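Local coordinates for uncharacterized protein C4B3.07 (Schizosaccharomyces pombe, PDB 3QTM) that is required for correct translation termination and directly inhibits Ofd1, probably thereby stabilising the N-terminal transcription factor domain of Sre1 for hypoxic gene expression, at residues G24-S29 / Y73-L78; M28-L33 / S184-Y189; E106-G111 / L123-A128; N117-F122 / R167-D172. All blocks are in the same frame, centred on the assembly; numbering follows the deposited sequence.

The four contacts show how an all-helical, tetratricopeptide-type array is held together by small patches between helices. Along the chain, contact 1 (helices 15-34 and 67-82) closes before contacts 3 and 4 open. Those two share helix 119-142, and their segments alternate, so this helix packs against helix 97-110 before it and helix 151-170 after it; their centres lie about 12 Å apart. Contact 1 touches contact 3, about 13 Å away between centres, through Ser74 against Ala108. Contact 2 shares Met28 and Ser29 with contact 1, joins segments 151 residues apart at their closest ends and encloses contacts 3 and 4. Short-range layering is thus combined with one long-range polar closure.

Contact 1: G24-S29 / Y73-L78; sequences GLYEMS and YSSALL
The phenol ring of Tyr26 lies against the backbone of helix 67-82 at Ser75, and the tight part of the contact is gathered there. Ser75 CB sits over one face of the ring as a CH-pi contact, 3.8 Å from the centroid and displaced toward the rim. Beside it, Tyr26 CE1 comes within 3.4 Å of Ser75 O. With CG anti to the backbone N (chi1 178°), the ring extends across to the other helix, where the two backbones are nearest at Tyr26 and Ala76. Ala76 adds only a little contact, its N lying obliquely to the ring.

The looser side is the hydroxyl end, where a water takes up the remaining distance: it lies 2.6 Å from Tyr26 OH and donates to Ser75 O at 2.7 Å. Ser75 OG turns to its own helix, bonding to Ala71 O, and Arg127 of helix 119-142 also touches the tyrosine. A phenylalanine here would probably keep the CH-pi contact but leave the water without its phenolic partner. The chemistry is therefore mixed: an aromatic face fits the serine methylene, while the carbonyl beside it accepts a bond from water that also meets the phenol.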
loop_
_atom_site.group_PDB
_atom_site.type_symbol
_atom_site.label_atom_id
_atom_site.label_comp_id
_atom_site.label_asym_id
_atom_site.label_seq_id
_atom_site.Cartn_x
_atom_site.Cartn_y
_atom_site.Cartn_z
ATOM N N GLY A 24 -3.928 -16.267 -14.721
ATOM C CA GLY A 24 -3.789 -15.512 -15.952
ATOM C C GLY A 24 -4.986 -14.607 -16.211
ATOM O O GLY A 24 -4.817 -13.457 -16.598
ATOM N N LEU A 25 -6.186 -15.136 -15.991
ATOM C CA LEU A 25 -7.427 -14.366 -16.104
ATOM C C LEU A 25 -7.456 -13.197 -15.129
ATOM O O LEU A 25 -7.805 -12.070 -15.509
ATOM C CB LEU A 25 -8.641 -15.258 -15.858
ATOM C CG LEU A 25 -8.967 -16.265 -16.967
ATOM C CD1 LEU A 25 -10.062 -17.238 -16.521
ATOM C CD2 LEU A 25 -9.371 -15.532 -18.270
ATOM N N TYR A 26 -7.092 -13.466 -13.875
ATOM C CA TYR A 26 -7.033 -12.413 -12.870
ATOM C C TYR A 26 -6.023 -11.328 -13.266
ATOM O O TYR A 26 -6.304 -10.140 -13.141
ATOM C CB TYR A 26 -6.681 -12.966 -11.482
ATOM C CG TYR A 26 -6.566 -11.852 -10.459
ATOM C CD1 TYR A 26 -7.697 -11.213 -9.962
ATOM C CD2 TYR A 26 -5.329 -11.401 -10.042
ATOM C CE1 TYR A 26 -7.591 -10.167 -9.042
ATOM C CE2 TYR A 26 -5.213 -10.370 -9.141
ATOM C CZ TYR A 26 -6.342 -9.757 -8.635
ATOM O OH TYR A 26 -6.197 -8.726 -7.726
ATOM N N GLU A 27 -4.849 -11.750 -13.735
ATOM C CA GLU A 27 -3.769 -10.831 -14.081
ATOM C C GLU A 27 -4.195 -9.907 -15.213
ATOM O O GLU A 27 -3.959 -8.704 -15.175
ATOM C CB GLU A 27 -2.504 -11.609 -14.454
ATOM C CG GLU A 27 -1.806 -12.236 -13.229
ATOM C CD GLU A 27 -0.963 -13.461 -13.574
ATOM O OE1 GLU A 27 -0.851 -13.787 -14.771
ATOM O OE2 GLU A 27 -0.409 -14.096 -12.648
HETATM N N MSE A 28 -4.837 -10.487 -16.210
HETATM C CA MSE A 28 -5.397 -9.723 -17.307
HETATM C C MSE A 28 -6.419 -8.702 -16.829
HETATM O O MSE A 28 -6.479 -7.590 -17.348
HETATM C CB MSE A 28 -6.071 -10.666 -18.293
HETATM C CG MSE A 28 -5.206 -11.074 -19.441
HETATM SE SE MSE A 28 -6.357 -11.757 -20.869
HETATM C CE MSE A 28 -6.430 -13.603 -20.259
ATOM N N SER A 29 -7.252 -9.088 -15.864
ATOM C CA SER A 29 -8.223 -8.141 -15.312
ATOM C C SER A 29 -7.493 -6.927 -14.728
ATOM O O SER A 29 -7.978 -5.807 -14.820
ATOM C CB SER A 29 -9.125 -8.802 -14.266
ATOM O OG SER A 29 -8.526 -8.758 -12.984
ATOM N N TYR A 73 -8.782 -17.191 -6.311
ATOM C CA TYR A 73 -10.216 -17.091 -6.154
ATOM C C TYR A 73 -10.541 -15.932 -5.179
ATOM O O TYR A 73 -11.419 -15.103 -5.434
ATOM C CB TYR A 73 -10.731 -18.426 -5.623
ATOM C CG TYR A 73 -12.210 -18.642 -5.735
ATOM C CD1 TYR A 73 -12.752 -19.908 -5.560
ATOM C CD2 TYR A 73 -13.074 -17.585 -6.032
ATOM C CE1 TYR A 73 -14.123 -20.119 -5.651
ATOM C CE2 TYR A 73 -14.452 -17.784 -6.130
ATOM C CZ TYR A 73 -14.970 -19.061 -5.931
ATOM O OH TYR A 73 -16.333 -19.284 -6.019
ATOM N N SER A 74 -9.818 -15.871 -4.066
ATOM C CA SER A 74 -9.990 -14.781 -3.111
ATOM C C SER A 74 -9.737 -13.432 -3.777
ATOM O O SER A 74 -10.497 -12.500 -3.571
ATOM C CB SER A 74 -9.044 -14.949 -1.926
ATOM O OG SER A 74 -9.132 -13.836 -1.062
ATOM N N SER A 75 -8.676 -13.342 -4.583
ATOM C CA SER A 75 -8.342 -12.095 -5.279
ATOM C C SER A 75 -9.430 -11.629 -6.240
ATOM O O SER A 75 -9.697 -10.436 -6.346
ATOM C CB SER A 75 -7.027 -12.226 -6.043
ATOM O OG SER A 75 -5.953 -12.362 -5.135
ATOM N N ALA A 76 -10.046 -12.569 -6.951
ATOM C CA ALA A 76 -11.139 -12.219 -7.844
ATOM C C ALA A 76 -12.322 -11.653 -7.044
ATOM O O ALA A 76 -12.901 -10.634 -7.417
ATOM C CB ALA A 76 -11.563 -13.431 -8.673
ATOM N N LEU A 77 -12.672 -12.315 -5.944
ATOM C CA LEU A 77 -13.741 -11.835 -5.068
ATOM C C LEU A 77 -13.458 -10.411 -4.564
ATOM O O LEU A 77 -14.341 -9.547 -4.553
ATOM C CB LEU A 77 -13.980 -12.810 -3.896
ATOM C CG LEU A 77 -14.574 -14.170 -4.295
ATOM C CD1 LEU A 77 -14.362 -15.230 -3.209
ATOM C CD2 LEU A 77 -16.073 -14.050 -4.644
ATOM N N LEU A 78 -12.219 -10.159 -4.171
ATOM C CA LEU A 78 -11.881 -8.853 -3.647
ATOM C C LEU A 78 -12.043 -7.813 -4.741
ATOM O O LEU A 78 -12.439 -6.671 -4.480
ATOM C CB LEU A 78 -10.440 -8.829 -3.131
ATOM C CG LEU A 78 -10.115 -7.618 -2.251
ATOM C CD1 LEU A 78 -11.124 -7.559 -1.120
ATOM C CD2 LEU A 78 -8.667 -7.669 -1.721
HETATM O O HOH W 1 -8.165 -8.255 -6.024
#

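Contact 2: M28-L33 / S184-Y189; sequences MSREKL and SLRPLY
Arg30 and Arg186 meet through their guanidinium ends, with Arg30 NH2 3.4 Å from Arg186 NH2. Both nitrogens are donors, with no bond between them. The two guanidinium planes are nearly parallel, 12° apart. Leu33 is the remaining member of this first shell: its CD2 lies 4.3 Å from Arg186 NH2, and the same methyl covers one face of the Arg30 guanidinium, 3.4 Å above the plane and toward its rim. One leucine branch therefore borders both cationic groups.

The next shell explains why the two arginines can come together. Glu82 and Asp183 each form salt bridges to both of them: Arg30 NH1 and Arg186 NH2 go to Glu82, while Arg30 NH2 and Arg186 NH2 go to Asp183. Bends at chi2 and chi3 (-50° and -75°) fold the Arg30 chain on its way to these acids. Arg186 reaches them from the type I turn Leu185 to Leu188, which leads toward helix 188-197. Farther out, Ser184 O accepts from Arg127 NH1, and Pro187 packs on the same arginine, joining the turn to helix 119-142.

Two cations and two carboxylates thus form a compact network in which the arginines are brought together by the acids they share. It links helix 15-34 to a turn more than 150 residues later through charge, with little buried surface.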
loop_
_atom_site.group_PDB
_atom_site.type_symbol
_atom_site.label_atom_id
_atom_site.label_comp_id
_atom_site.label_asym_id
_atom_site.label_seq_id
_atom_site.Cartn_x
_atom_site.Cartn_y
_atom_site.Cartn_z
HETATM N N MSE A 28 -4.837 -10.487 -16.210
HETATM C CA MSE A 28 -5.397 -9.723 -17.307
HETATM C C MSE A 28 -6.419 -8.702 -16.829
HETATM O O MSE A 28 -6.479 -7.590 -17.348
HETATM C CB MSE A 28 -6.071 -10.666 -18.293
HETATM C CG MSE A 28 -5.206 -11.074 -19.441
HETATM SE SE MSE A 28 -6.357 -11.757 -20.869
HETATM C CE MSE A 28 -6.430 -13.603 -20.259
ATOM N N SER A 29 -7.252 -9.088 -15.864
ATOM C CA SER A 29 -8.223 -8.141 -15.312
ATOM C C SER A 29 -7.493 -6.927 -14.728
ATOM O O SER A 29 -7.978 -5.807 -14.820
ATOM C CB SER A 29 -9.125 -8.802 -14.266
ATOM O OG SER A 29 -8.526 -8.758 -12.984
ATOM N N ARG A 30 -6.313 -7.147 -14.153
ATOM C CA ARG A 30 -5.545 -6.042 -13.582
ATOM C C ARG A 30 -4.905 -5.162 -14.670
ATOM O O ARG A 30 -4.774 -3.955 -14.486
ATOM C CB ARG A 30 -4.482 -6.538 -12.582
ATOM C CG ARG A 30 -5.019 -7.474 -11.480
ATOM C CD ARG A 30 -6.263 -6.904 -10.788
ATOM N NE ARG A 30 -5.934 -5.812 -9.865
ATOM C CZ ARG A 30 -6.840 -5.126 -9.166
ATOM N NH1 ARG A 30 -8.145 -5.407 -9.283
ATOM N NH2 ARG A 30 -6.443 -4.161 -8.344
ATOM N N GLU A 31 -4.509 -5.764 -15.795
ATOM C CA GLU A 31 -3.991 -4.995 -16.934
ATOM C C GLU A 31 -5.081 -4.110 -17.532
ATOM O O GLU A 31 -4.836 -2.953 -17.881
ATOM C CB GLU A 31 -3.447 -5.933 -18.021
ATOM C CG GLU A 31 -2.244 -6.757 -17.589
ATOM C CD GLU A 31 -1.947 -7.915 -18.538
ATOM O OE1 GLU A 31 -2.584 -7.993 -19.620
ATOM O OE2 GLU A 31 -1.080 -8.751 -18.193
ATOM N N LYS A 32 -6.280 -4.670 -17.661
ATOM C CA LYS A 32 -7.434 -3.911 -18.134
ATOM C C LYS A 32 -7.771 -2.750 -17.196
ATOM O O LYS A 32 -8.073 -1.637 -17.644
ATOM C CB LYS A 32 -8.651 -4.819 -18.288
ATOM C CG LYS A 32 -8.547 -5.797 -19.454
ATOM C CD LYS A 32 -8.509 -5.060 -20.781
ATOM C CE LYS A 32 -8.072 -5.984 -21.904
ATOM N NZ LYS A 32 -8.196 -5.331 -23.228
ATOM N N LEU A 33 -7.724 -3.014 -15.894
ATOM C CA LEU A 33 -7.987 -1.972 -14.920
ATOM C C LEU A 33 -6.999 -0.823 -15.135
ATOM O O LEU A 33 -7.389 0.349 -15.190
ATOM C CB LEU A 33 -7.872 -2.524 -13.502
ATOM C CG LEU A 33 -8.172 -1.517 -12.389
ATOM C CD1 LEU A 33 -9.535 -0.892 -12.622
ATOM C CD2 LEU A 33 -8.109 -2.184 -11.014
ATOM N N SER A 184 -0.957 -4.276 -6.291
ATOM C CA SER A 184 -1.509 -5.169 -5.279
ATOM C C SER A 184 -1.221 -4.676 -3.861
ATOM O O SER A 184 -1.859 -5.124 -2.917
ATOM C CB SER A 184 -0.984 -6.588 -5.438
ATOM O OG SER A 184 0.278 -6.713 -4.828
ATOM N N LEU A 185 -0.261 -3.768 -3.701
ATOM C CA LEU A 185 0.027 -3.255 -2.365
ATOM C C LEU A 185 -0.738 -1.985 -2.036
ATOM O O LEU A 185 -0.498 -1.382 -1.000
ATOM C CB LEU A 185 1.519 -3.015 -2.170
ATOM C CG LEU A 185 2.423 -4.244 -2.204
ATOM C CD1 LEU A 185 3.914 -3.825 -2.049
ATOM C CD2 LEU A 185 1.990 -5.205 -1.114
ATOM N N ARG A 186 -1.663 -1.571 -2.896
ATOM C CA ARG A 186 -2.430 -0.357 -2.600
ATOM C C ARG A 186 -3.148 -0.381 -1.239
ATOM O O ARG A 186 -3.229 0.641 -0.577
ATOM C CB ARG A 186 -3.402 -0.003 -3.726
ATOM C CG ARG A 186 -2.802 0.919 -4.780
ATOM C CD ARG A 186 -3.859 1.485 -5.744
ATOM N NE ARG A 186 -4.412 0.459 -6.630
ATOM C CZ ARG A 186 -5.670 0.018 -6.584
ATOM N NH1 ARG A 186 -6.522 0.527 -5.695
ATOM N NH2 ARG A 186 -6.082 -0.928 -7.433
ATOM N N PRO A 187 -3.680 -1.545 -0.826
ATOM C CA PRO A 187 -4.303 -1.592 0.501
ATOM C C PRO A 187 -3.332 -1.252 1.635
ATOM O O PRO A 187 -3.800 -0.961 2.730
ATOM C CB PRO A 187 -4.765 -3.049 0.623
ATOM C CG PRO A 187 -4.978 -3.483 -0.795
ATOM C CD PRO A 187 -3.867 -2.811 -1.561
ATOM N N LEU A 188 -2.022 -1.286 1.393
ATOM C CA LEU A 188 -1.082 -0.877 2.435
ATOM C C LEU A 188 -1.323 0.578 2.837
ATOM O O LEU A 188 -1.025 0.962 3.961
ATOM C CB LEU A 188 0.382 -1.073 2.015
ATOM C CG LEU A 188 0.856 -2.517 1.852
ATOM C CD1 LEU A 188 2.355 -2.546 1.670
ATOM C CD2 LEU A 188 0.448 -3.362 3.061
ATOM N N TYR A 189 -1.863 1.388 1.927
ATOM C CA TYR A 189 -2.208 2.769 2.272
ATOM C C TYR A 189 -3.203 2.790 3.428
ATOM O O TYR A 189 -3.141 3.669 4.286
ATOM C CB TYR A 189 -2.815 3.540 1.090
ATOM C CG TYR A 189 -1.963 3.624 -0.169
ATOM C CD1 TYR A 189 -0.629 4.025 -0.121
ATOM C CD2 TYR A 189 -2.516 3.331 -1.418
ATOM C CE1 TYR A 189 0.140 4.107 -1.293
ATOM C CE2 TYR A 189 -1.763 3.406 -2.579
ATOM C CZ TYR A 189 -0.439 3.794 -2.516
ATOM O OH TYR A 189 0.292 3.863 -3.690
#

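Contact 3: E106-G111 / L123-A128; sequences ERAQLG and LALARA
Ala108 and Leu125 make the apolar centre of this helix-to-helix contact. Ala108 CB points at the opposite helix and meets Leu125 CD2 at 3.6 Å, with Leu125 CG close behind, 3.8 Å from Ala108 CB. The small alanine side chain lets the backbones approach, and the CA atoms of these two residues are only 5.9 Å apart. Leu125 leaves its backbone across the direction of the contact, but its CG, anti to the carbonyl carbon (chi1 -80°), brings CD2 back toward Ala108. The CD2 methyl makes the nearest approach to both Ala108 and Gln109.

The second of these contacts involves the aliphatic part of a polar residue. Gln109 CG lies 3.9 Å from Leu125 CD2, and the two side chains cross at about a right angle. Beyond CG the glutamine chain is extended, carrying its amide past the leucine.

The polar end of Gln109 is that amide, where NE2 is hydrogen-bonded to Tyr129 OH, one turn along helix 119-142 from Leu125. Gln109 therefore offers a methylene to the apolar centre and an N-H to the same neighbouring helix.

Around this pair the packing continues on several sides. Ser74 of helix 67-82 touches both Ala108 and Ala124, while Leu125 also reaches Leu112 in the loop and Tyr165 of helix 151-170. Ala128 meets Ala104 and Ile105 farther back along helix 97-110. Helix 119-142 thus lies between its chain predecessor, helix 97-110, and its successor, helix 151-170.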
loop_
_atom_site.group_PDB
_atom_site.type_symbol
_atom_site.label_atom_id
_atom_site.label_comp_id
_atom_site.label_asym_id
_atom_site.label_seq_id
_atom_site.Cartn_x
_atom_site.Cartn_y
_atom_site.Cartn_z
ATOM N N GLU A 106 -13.104 -15.251 3.535
ATOM C CA GLU A 106 -13.457 -16.640 3.816
ATOM C C GLU A 106 -12.807 -17.600 2.803
ATOM O O GLU A 106 -12.290 -18.672 3.178
ATOM C CB GLU A 106 -14.973 -16.813 3.813
ATOM C CG GLU A 106 -15.705 -15.922 4.806
ATOM C CD GLU A 106 -15.689 -16.498 6.210
ATOM O OE1 GLU A 106 -15.294 -17.672 6.365
ATOM O OE2 GLU A 106 -16.059 -15.778 7.155
ATOM N N ARG A 107 -12.824 -17.207 1.529
ATOM C CA ARG A 107 -12.200 -18.016 0.479
ATOM C C ARG A 107 -10.710 -18.194 0.767
ATOM O O ARG A 107 -10.180 -19.291 0.674
ATOM C CB ARG A 107 -12.415 -17.392 -0.901
ATOM C CG ARG A 107 -11.590 -18.042 -2.032
ATOM C CD ARG A 107 -11.649 -19.570 -2.010
ATOM N NE ARG A 107 -13.021 -20.064 -2.075
ATOM C CZ ARG A 107 -13.375 -21.348 -2.022
ATOM N NH1 ARG A 107 -12.459 -22.302 -1.929
ATOM N NH2 ARG A 107 -14.652 -21.680 -2.081
ATOM N N ALA A 108 -10.039 -17.109 1.131
ATOM C CA ALA A 108 -8.615 -17.175 1.417
ATOM C C ALA A 108 -8.335 -17.998 2.691
ATOM O O ALA A 108 -7.366 -18.760 2.746
ATOM C CB ALA A 108 -8.010 -15.761 1.508
ATOM N N GLN A 109 -9.184 -17.860 3.707
ATOM C CA GLN A 109 -8.999 -18.647 4.922
ATOM C C GLN A 109 -9.154 -20.150 4.651
ATOM O O GLN A 109 -8.473 -20.975 5.264
ATOM C CB GLN A 109 -9.929 -18.166 6.046
ATOM C CG GLN A 109 -9.519 -16.815 6.618
ATOM C CD GLN A 109 -10.556 -16.227 7.575
ATOM O OE1 GLN A 109 -11.701 -16.681 7.640
ATOM N NE2 GLN A 109 -10.157 -15.198 8.310
ATOM N N LEU A 110 -10.034 -20.505 3.721
ATOM C CA LEU A 110 -10.164 -21.896 3.306
ATOM C C LEU A 110 -8.848 -22.457 2.772
ATOM O O LEU A 110 -8.602 -23.662 2.864
ATOM C CB LEU A 110 -11.257 -22.048 2.254
ATOM C CG LEU A 110 -12.684 -21.989 2.790
ATOM C CD1 LEU A 110 -13.686 -21.902 1.635
ATOM C CD2 LEU A 110 -12.943 -23.207 3.668
ATOM N N GLY A 111 -8.001 -21.580 2.230
ATOM C CA GLY A 111 -6.717 -21.991 1.702
ATOM C C GLY A 111 -5.662 -22.313 2.744
ATOM O O GLY A 111 -4.642 -22.912 2.413
ATOM N N LEU A 123 -0.758 -12.845 0.791
ATOM C CA LEU A 123 -1.004 -11.533 0.210
ATOM C C LEU A 123 -2.506 -11.301 0.050
ATOM O O LEU A 123 -3.000 -10.227 0.386
ATOM C CB LEU A 123 -0.260 -11.353 -1.124
ATOM C CG LEU A 123 -0.464 -10.049 -1.923
ATOM C CD1 LEU A 123 0.034 -8.818 -1.167
ATOM C CD2 LEU A 123 0.213 -10.123 -3.296
ATOM N N ALA A 124 -3.223 -12.309 -0.446
ATOM C CA ALA A 124 -4.680 -12.226 -0.605
ATOM C C ALA A 124 -5.381 -11.992 0.730
ATOM O O ALA A 124 -6.342 -11.221 0.818
ATOM C CB ALA A 124 -5.224 -13.506 -1.250
ATOM N N LEU A 125 -4.906 -12.683 1.763
ATOM C CA LEU A 125 -5.453 -12.528 3.103
ATOM C C LEU A 125 -5.235 -11.103 3.602
ATOM O O LEU A 125 -6.174 -10.450 4.053
ATOM C CB LEU A 125 -4.785 -13.503 4.077
ATOM C CG LEU A 125 -5.280 -14.941 4.056
ATOM C CD1 LEU A 125 -4.224 -15.871 4.678
ATOM C CD2 LEU A 125 -6.629 -15.046 4.784
ATOM N N ALA A 126 -3.996 -10.622 3.524
ATOM C CA ALA A 126 -3.689 -9.275 3.993
ATOM C C ALA A 126 -4.527 -8.222 3.263
ATOM O O ALA A 126 -5.115 -7.337 3.903
ATOM C CB ALA A 126 -2.216 -8.984 3.831
ATOM N N ARG A 127 -4.577 -8.327 1.931
ATOM C CA ARG A 127 -5.356 -7.399 1.108
ATOM C C ARG A 127 -6.825 -7.356 1.530
ATOM O O ARG A 127 -7.406 -6.286 1.669
ATOM C CB ARG A 127 -5.219 -7.753 -0.378
ATOM C CG ARG A 127 -3.811 -7.482 -0.913
ATOM C CD ARG A 127 -3.582 -8.026 -2.328
ATOM N NE ARG A 127 -4.750 -7.868 -3.201
ATOM C CZ ARG A 127 -5.111 -6.718 -3.752
ATOM N NH1 ARG A 127 -4.401 -5.634 -3.506
ATOM N NH2 ARG A 127 -6.169 -6.649 -4.545
ATOM N N ALA A 128 -7.419 -8.521 1.768
ATOM C CA ALA A 128 -8.831 -8.570 2.123
ATOM C C ALA A 128 -9.098 -8.060 3.537
ATOM O O ALA A 128 -10.097 -7.386 3.759
ATOM C CB ALA A 128 -9.398 -9.974 1.936
#

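Contact 4: N117-F122 / R167-D172; sequences NESRLF and RPLAQD
Ser119 and Leu169 mark the closest backbone approach, their CA atoms 6.6 Å apart, where the first turn of helix 119-142 passes the weakly bonded end of helix 151-170. Leu169 brings its branched end across. Its CG lies anti to the carbonyl carbon (chi1 -62°), directing the two methyls to the first helix. There CD2 comes within 3.5 Å of Ser119 O and 3.8 Å of Phe122 CB, while CD1 lies close to the Phe122 backbone.

Phe122 bridges Leu169 and Pro168 with different parts of its side chain. Its CB faces the leucine; along the CD2-CE2 side of the ring, CE2 is 3.8 Å from Pro168 CG, and Pro168 CB lies at the ring edge, in its plane. Glu118 CG covers one ring face from within the same segment, and Tyr165 meets the phenylalanine ring edge-to-face.

The start of the helix is capped by Asn117, whose OD1 accepts from Ser119 N at 3.0 Å, the donor standing 42° out of the amide carbonyl plane. Replacing Leu169 by an alanine would probably open a gap beside Phe122 CB and the Ser119 carbonyl, removing the branched contact between the two helices.

Leu169 also touches Leu217 of helix 213-220, so the apolar packing continues beyond this helix pair. The contact is largely apolar, with proline at the ring edge and leucine against CB and a backbone carbonyl; the capping bond lies within one segment and does not span the contact.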
loop_
_atom_site.group_PDB
_atom_site.type_symbol
_atom_site.label_atom_id
_atom_site.label_comp_id
_atom_site.label_asym_id
_atom_site.label_seq_id
_atom_site.Cartn_x
_atom_site.Cartn_y
_atom_site.Cartn_z
ATOM N N ASN A 117 2.931 -23.608 -1.628
ATOM C CA ASN A 117 3.495 -22.306 -1.282
ATOM C C ASN A 117 2.419 -21.295 -0.848
ATOM O O ASN A 117 1.355 -21.198 -1.477
ATOM C CB ASN A 117 4.308 -21.747 -2.461
ATOM C CG ASN A 117 5.055 -20.475 -2.102
ATOM O OD1 ASN A 117 4.489 -19.380 -2.079
ATOM N ND2 ASN A 117 6.332 -20.618 -1.811
ATOM N N GLU A 118 2.715 -20.533 0.202
ATOM C CA GLU A 118 1.711 -19.709 0.885
ATOM C C GLU A 118 1.782 -18.193 0.604
ATOM O O GLU A 118 0.947 -17.427 1.089
ATOM C CB GLU A 118 1.800 -19.959 2.395
ATOM C CG GLU A 118 3.124 -19.551 2.999
ATOM C CD GLU A 118 3.359 -20.139 4.394
ATOM O OE1 GLU A 118 2.668 -21.115 4.779
ATOM O OE2 GLU A 118 4.252 -19.621 5.105
ATOM N N SER A 119 2.782 -17.761 -0.158
ATOM C CA SER A 119 2.991 -16.340 -0.419
ATOM C C SER A 119 1.770 -15.631 -1.022
ATOM O O SER A 119 1.334 -14.599 -0.519
ATOM C CB SER A 119 4.210 -16.152 -1.328
ATOM O OG SER A 119 5.387 -16.579 -0.660
ATOM N N ARG A 120 1.222 -16.193 -2.092
ATOM C CA ARG A 120 0.091 -15.566 -2.759
ATOM C C ARG A 120 -1.129 -15.566 -1.845
ATOM O O ARG A 120 -1.903 -14.629 -1.850
ATOM C CB ARG A 120 -0.214 -16.241 -4.104
ATOM C CG ARG A 120 0.788 -15.897 -5.201
ATOM C CD ARG A 120 0.665 -16.810 -6.429
ATOM N NE ARG A 120 1.789 -16.578 -7.331
ATOM C CZ ARG A 120 1.739 -15.816 -8.422
ATOM N NH1 ARG A 120 0.604 -15.229 -8.791
ATOM N NH2 ARG A 120 2.832 -15.648 -9.155
ATOM N N LEU A 121 -1.275 -16.610 -1.037
ATOM C CA LEU A 121 -2.401 -16.689 -0.121
ATOM C C LEU A 121 -2.262 -15.636 0.970
ATOM O O LEU A 121 -3.243 -14.971 1.325
ATOM C CB LEU A 121 -2.523 -18.086 0.504
ATOM C CG LEU A 121 -3.848 -18.282 1.257
ATOM C CD1 LEU A 121 -5.028 -18.349 0.250
ATOM C CD2 LEU A 121 -3.828 -19.502 2.186
ATOM N N PHE A 122 -1.043 -15.481 1.482
ATOM C CA PHE A 122 -0.786 -14.515 2.546
ATOM C C PHE A 122 -1.092 -13.111 2.052
ATOM O O PHE A 122 -1.646 -12.296 2.790
ATOM C CB PHE A 122 0.654 -14.617 3.060
ATOM C CG PHE A 122 0.874 -15.755 4.038
ATOM C CD1 PHE A 122 -0.071 -16.764 4.176
ATOM C CD2 PHE A 122 2.041 -15.829 4.785
ATOM C CE1 PHE A 122 0.127 -17.807 5.063
ATOM C CE2 PHE A 122 2.260 -16.876 5.672
ATOM C CZ PHE A 122 1.298 -17.867 5.815
ATOM N N ARG A 167 3.842 -9.894 7.673
ATOM C CA ARG A 167 5.165 -10.038 8.278
ATOM C C ARG A 167 6.007 -11.101 7.572
ATOM O O ARG A 167 7.139 -10.837 7.200
ATOM C CB ARG A 167 5.048 -10.313 9.783
ATOM C CG ARG A 167 6.388 -10.486 10.480
ATOM C CD ARG A 167 6.209 -10.907 11.934
ATOM N NE ARG A 167 5.339 -9.984 12.662
ATOM C CZ ARG A 167 5.735 -8.800 13.107
ATOM N NH1 ARG A 167 6.979 -8.394 12.887
ATOM N NH2 ARG A 167 4.886 -8.022 13.763
ATOM N N PRO A 168 5.450 -12.303 7.360
ATOM C CA PRO A 168 6.218 -13.303 6.605
ATOM C C PRO A 168 6.610 -12.818 5.208
ATOM O O PRO A 168 7.710 -13.138 4.756
ATOM C CB PRO A 168 5.245 -14.489 6.479
ATOM C CG PRO A 168 4.266 -14.318 7.577
ATOM C CD PRO A 168 4.177 -12.841 7.876
ATOM N N LEU A 169 5.723 -12.086 4.532
ATOM C CA LEU A 169 5.987 -11.653 3.157
ATOM C C LEU A 169 7.142 -10.674 3.105
ATOM O O LEU A 169 7.856 -10.596 2.106
ATOM C CB LEU A 169 4.757 -10.976 2.541
ATOM C CG LEU A 169 3.506 -11.834 2.403
ATOM C CD1 LEU A 169 2.376 -10.981 1.872
ATOM C CD2 LEU A 169 3.762 -13.033 1.489
ATOM N N ALA A 170 7.310 -9.913 4.179
ATOM C CA ALA A 170 8.324 -8.863 4.217
ATOM C C ALA A 170 9.735 -9.376 4.553
ATOM O O ALA A 170 10.706 -8.639 4.444
ATOM C CB ALA A 170 7.904 -7.768 5.187
ATOM N N GLN A 171 9.850 -10.634 4.957
ATOM C CA GLN A 171 11.162 -11.201 5.270
ATOM C C GLN A 171 11.992 -11.401 4.010
ATOM O O GLN A 171 11.454 -11.691 2.938
ATOM C CB GLN A 171 11.015 -12.534 6.008
ATOM C CG GLN A 171 10.272 -12.425 7.335
ATOM C CD GLN A 171 10.681 -11.195 8.131
ATOM O OE1 GLN A 171 9.833 -10.374 8.522
ATOM N NE2 GLN A 171 11.984 -11.045 8.356
ATOM N N ASP A 172 13.306 -11.248 4.139
ATOM C CA ASP A 172 14.202 -11.472 3.011
ATOM C C ASP A 172 14.105 -12.905 2.519
ATOM O O ASP A 172 14.232 -13.161 1.324
ATOM C CB ASP A 172 15.643 -11.138 3.380
ATOM C CG ASP A 172 15.817 -9.689 3.768
ATOM O OD1 ASP A 172 14.807 -8.951 3.805
ATOM O OD2 ASP A 172 16.965 -9.284 4.038
#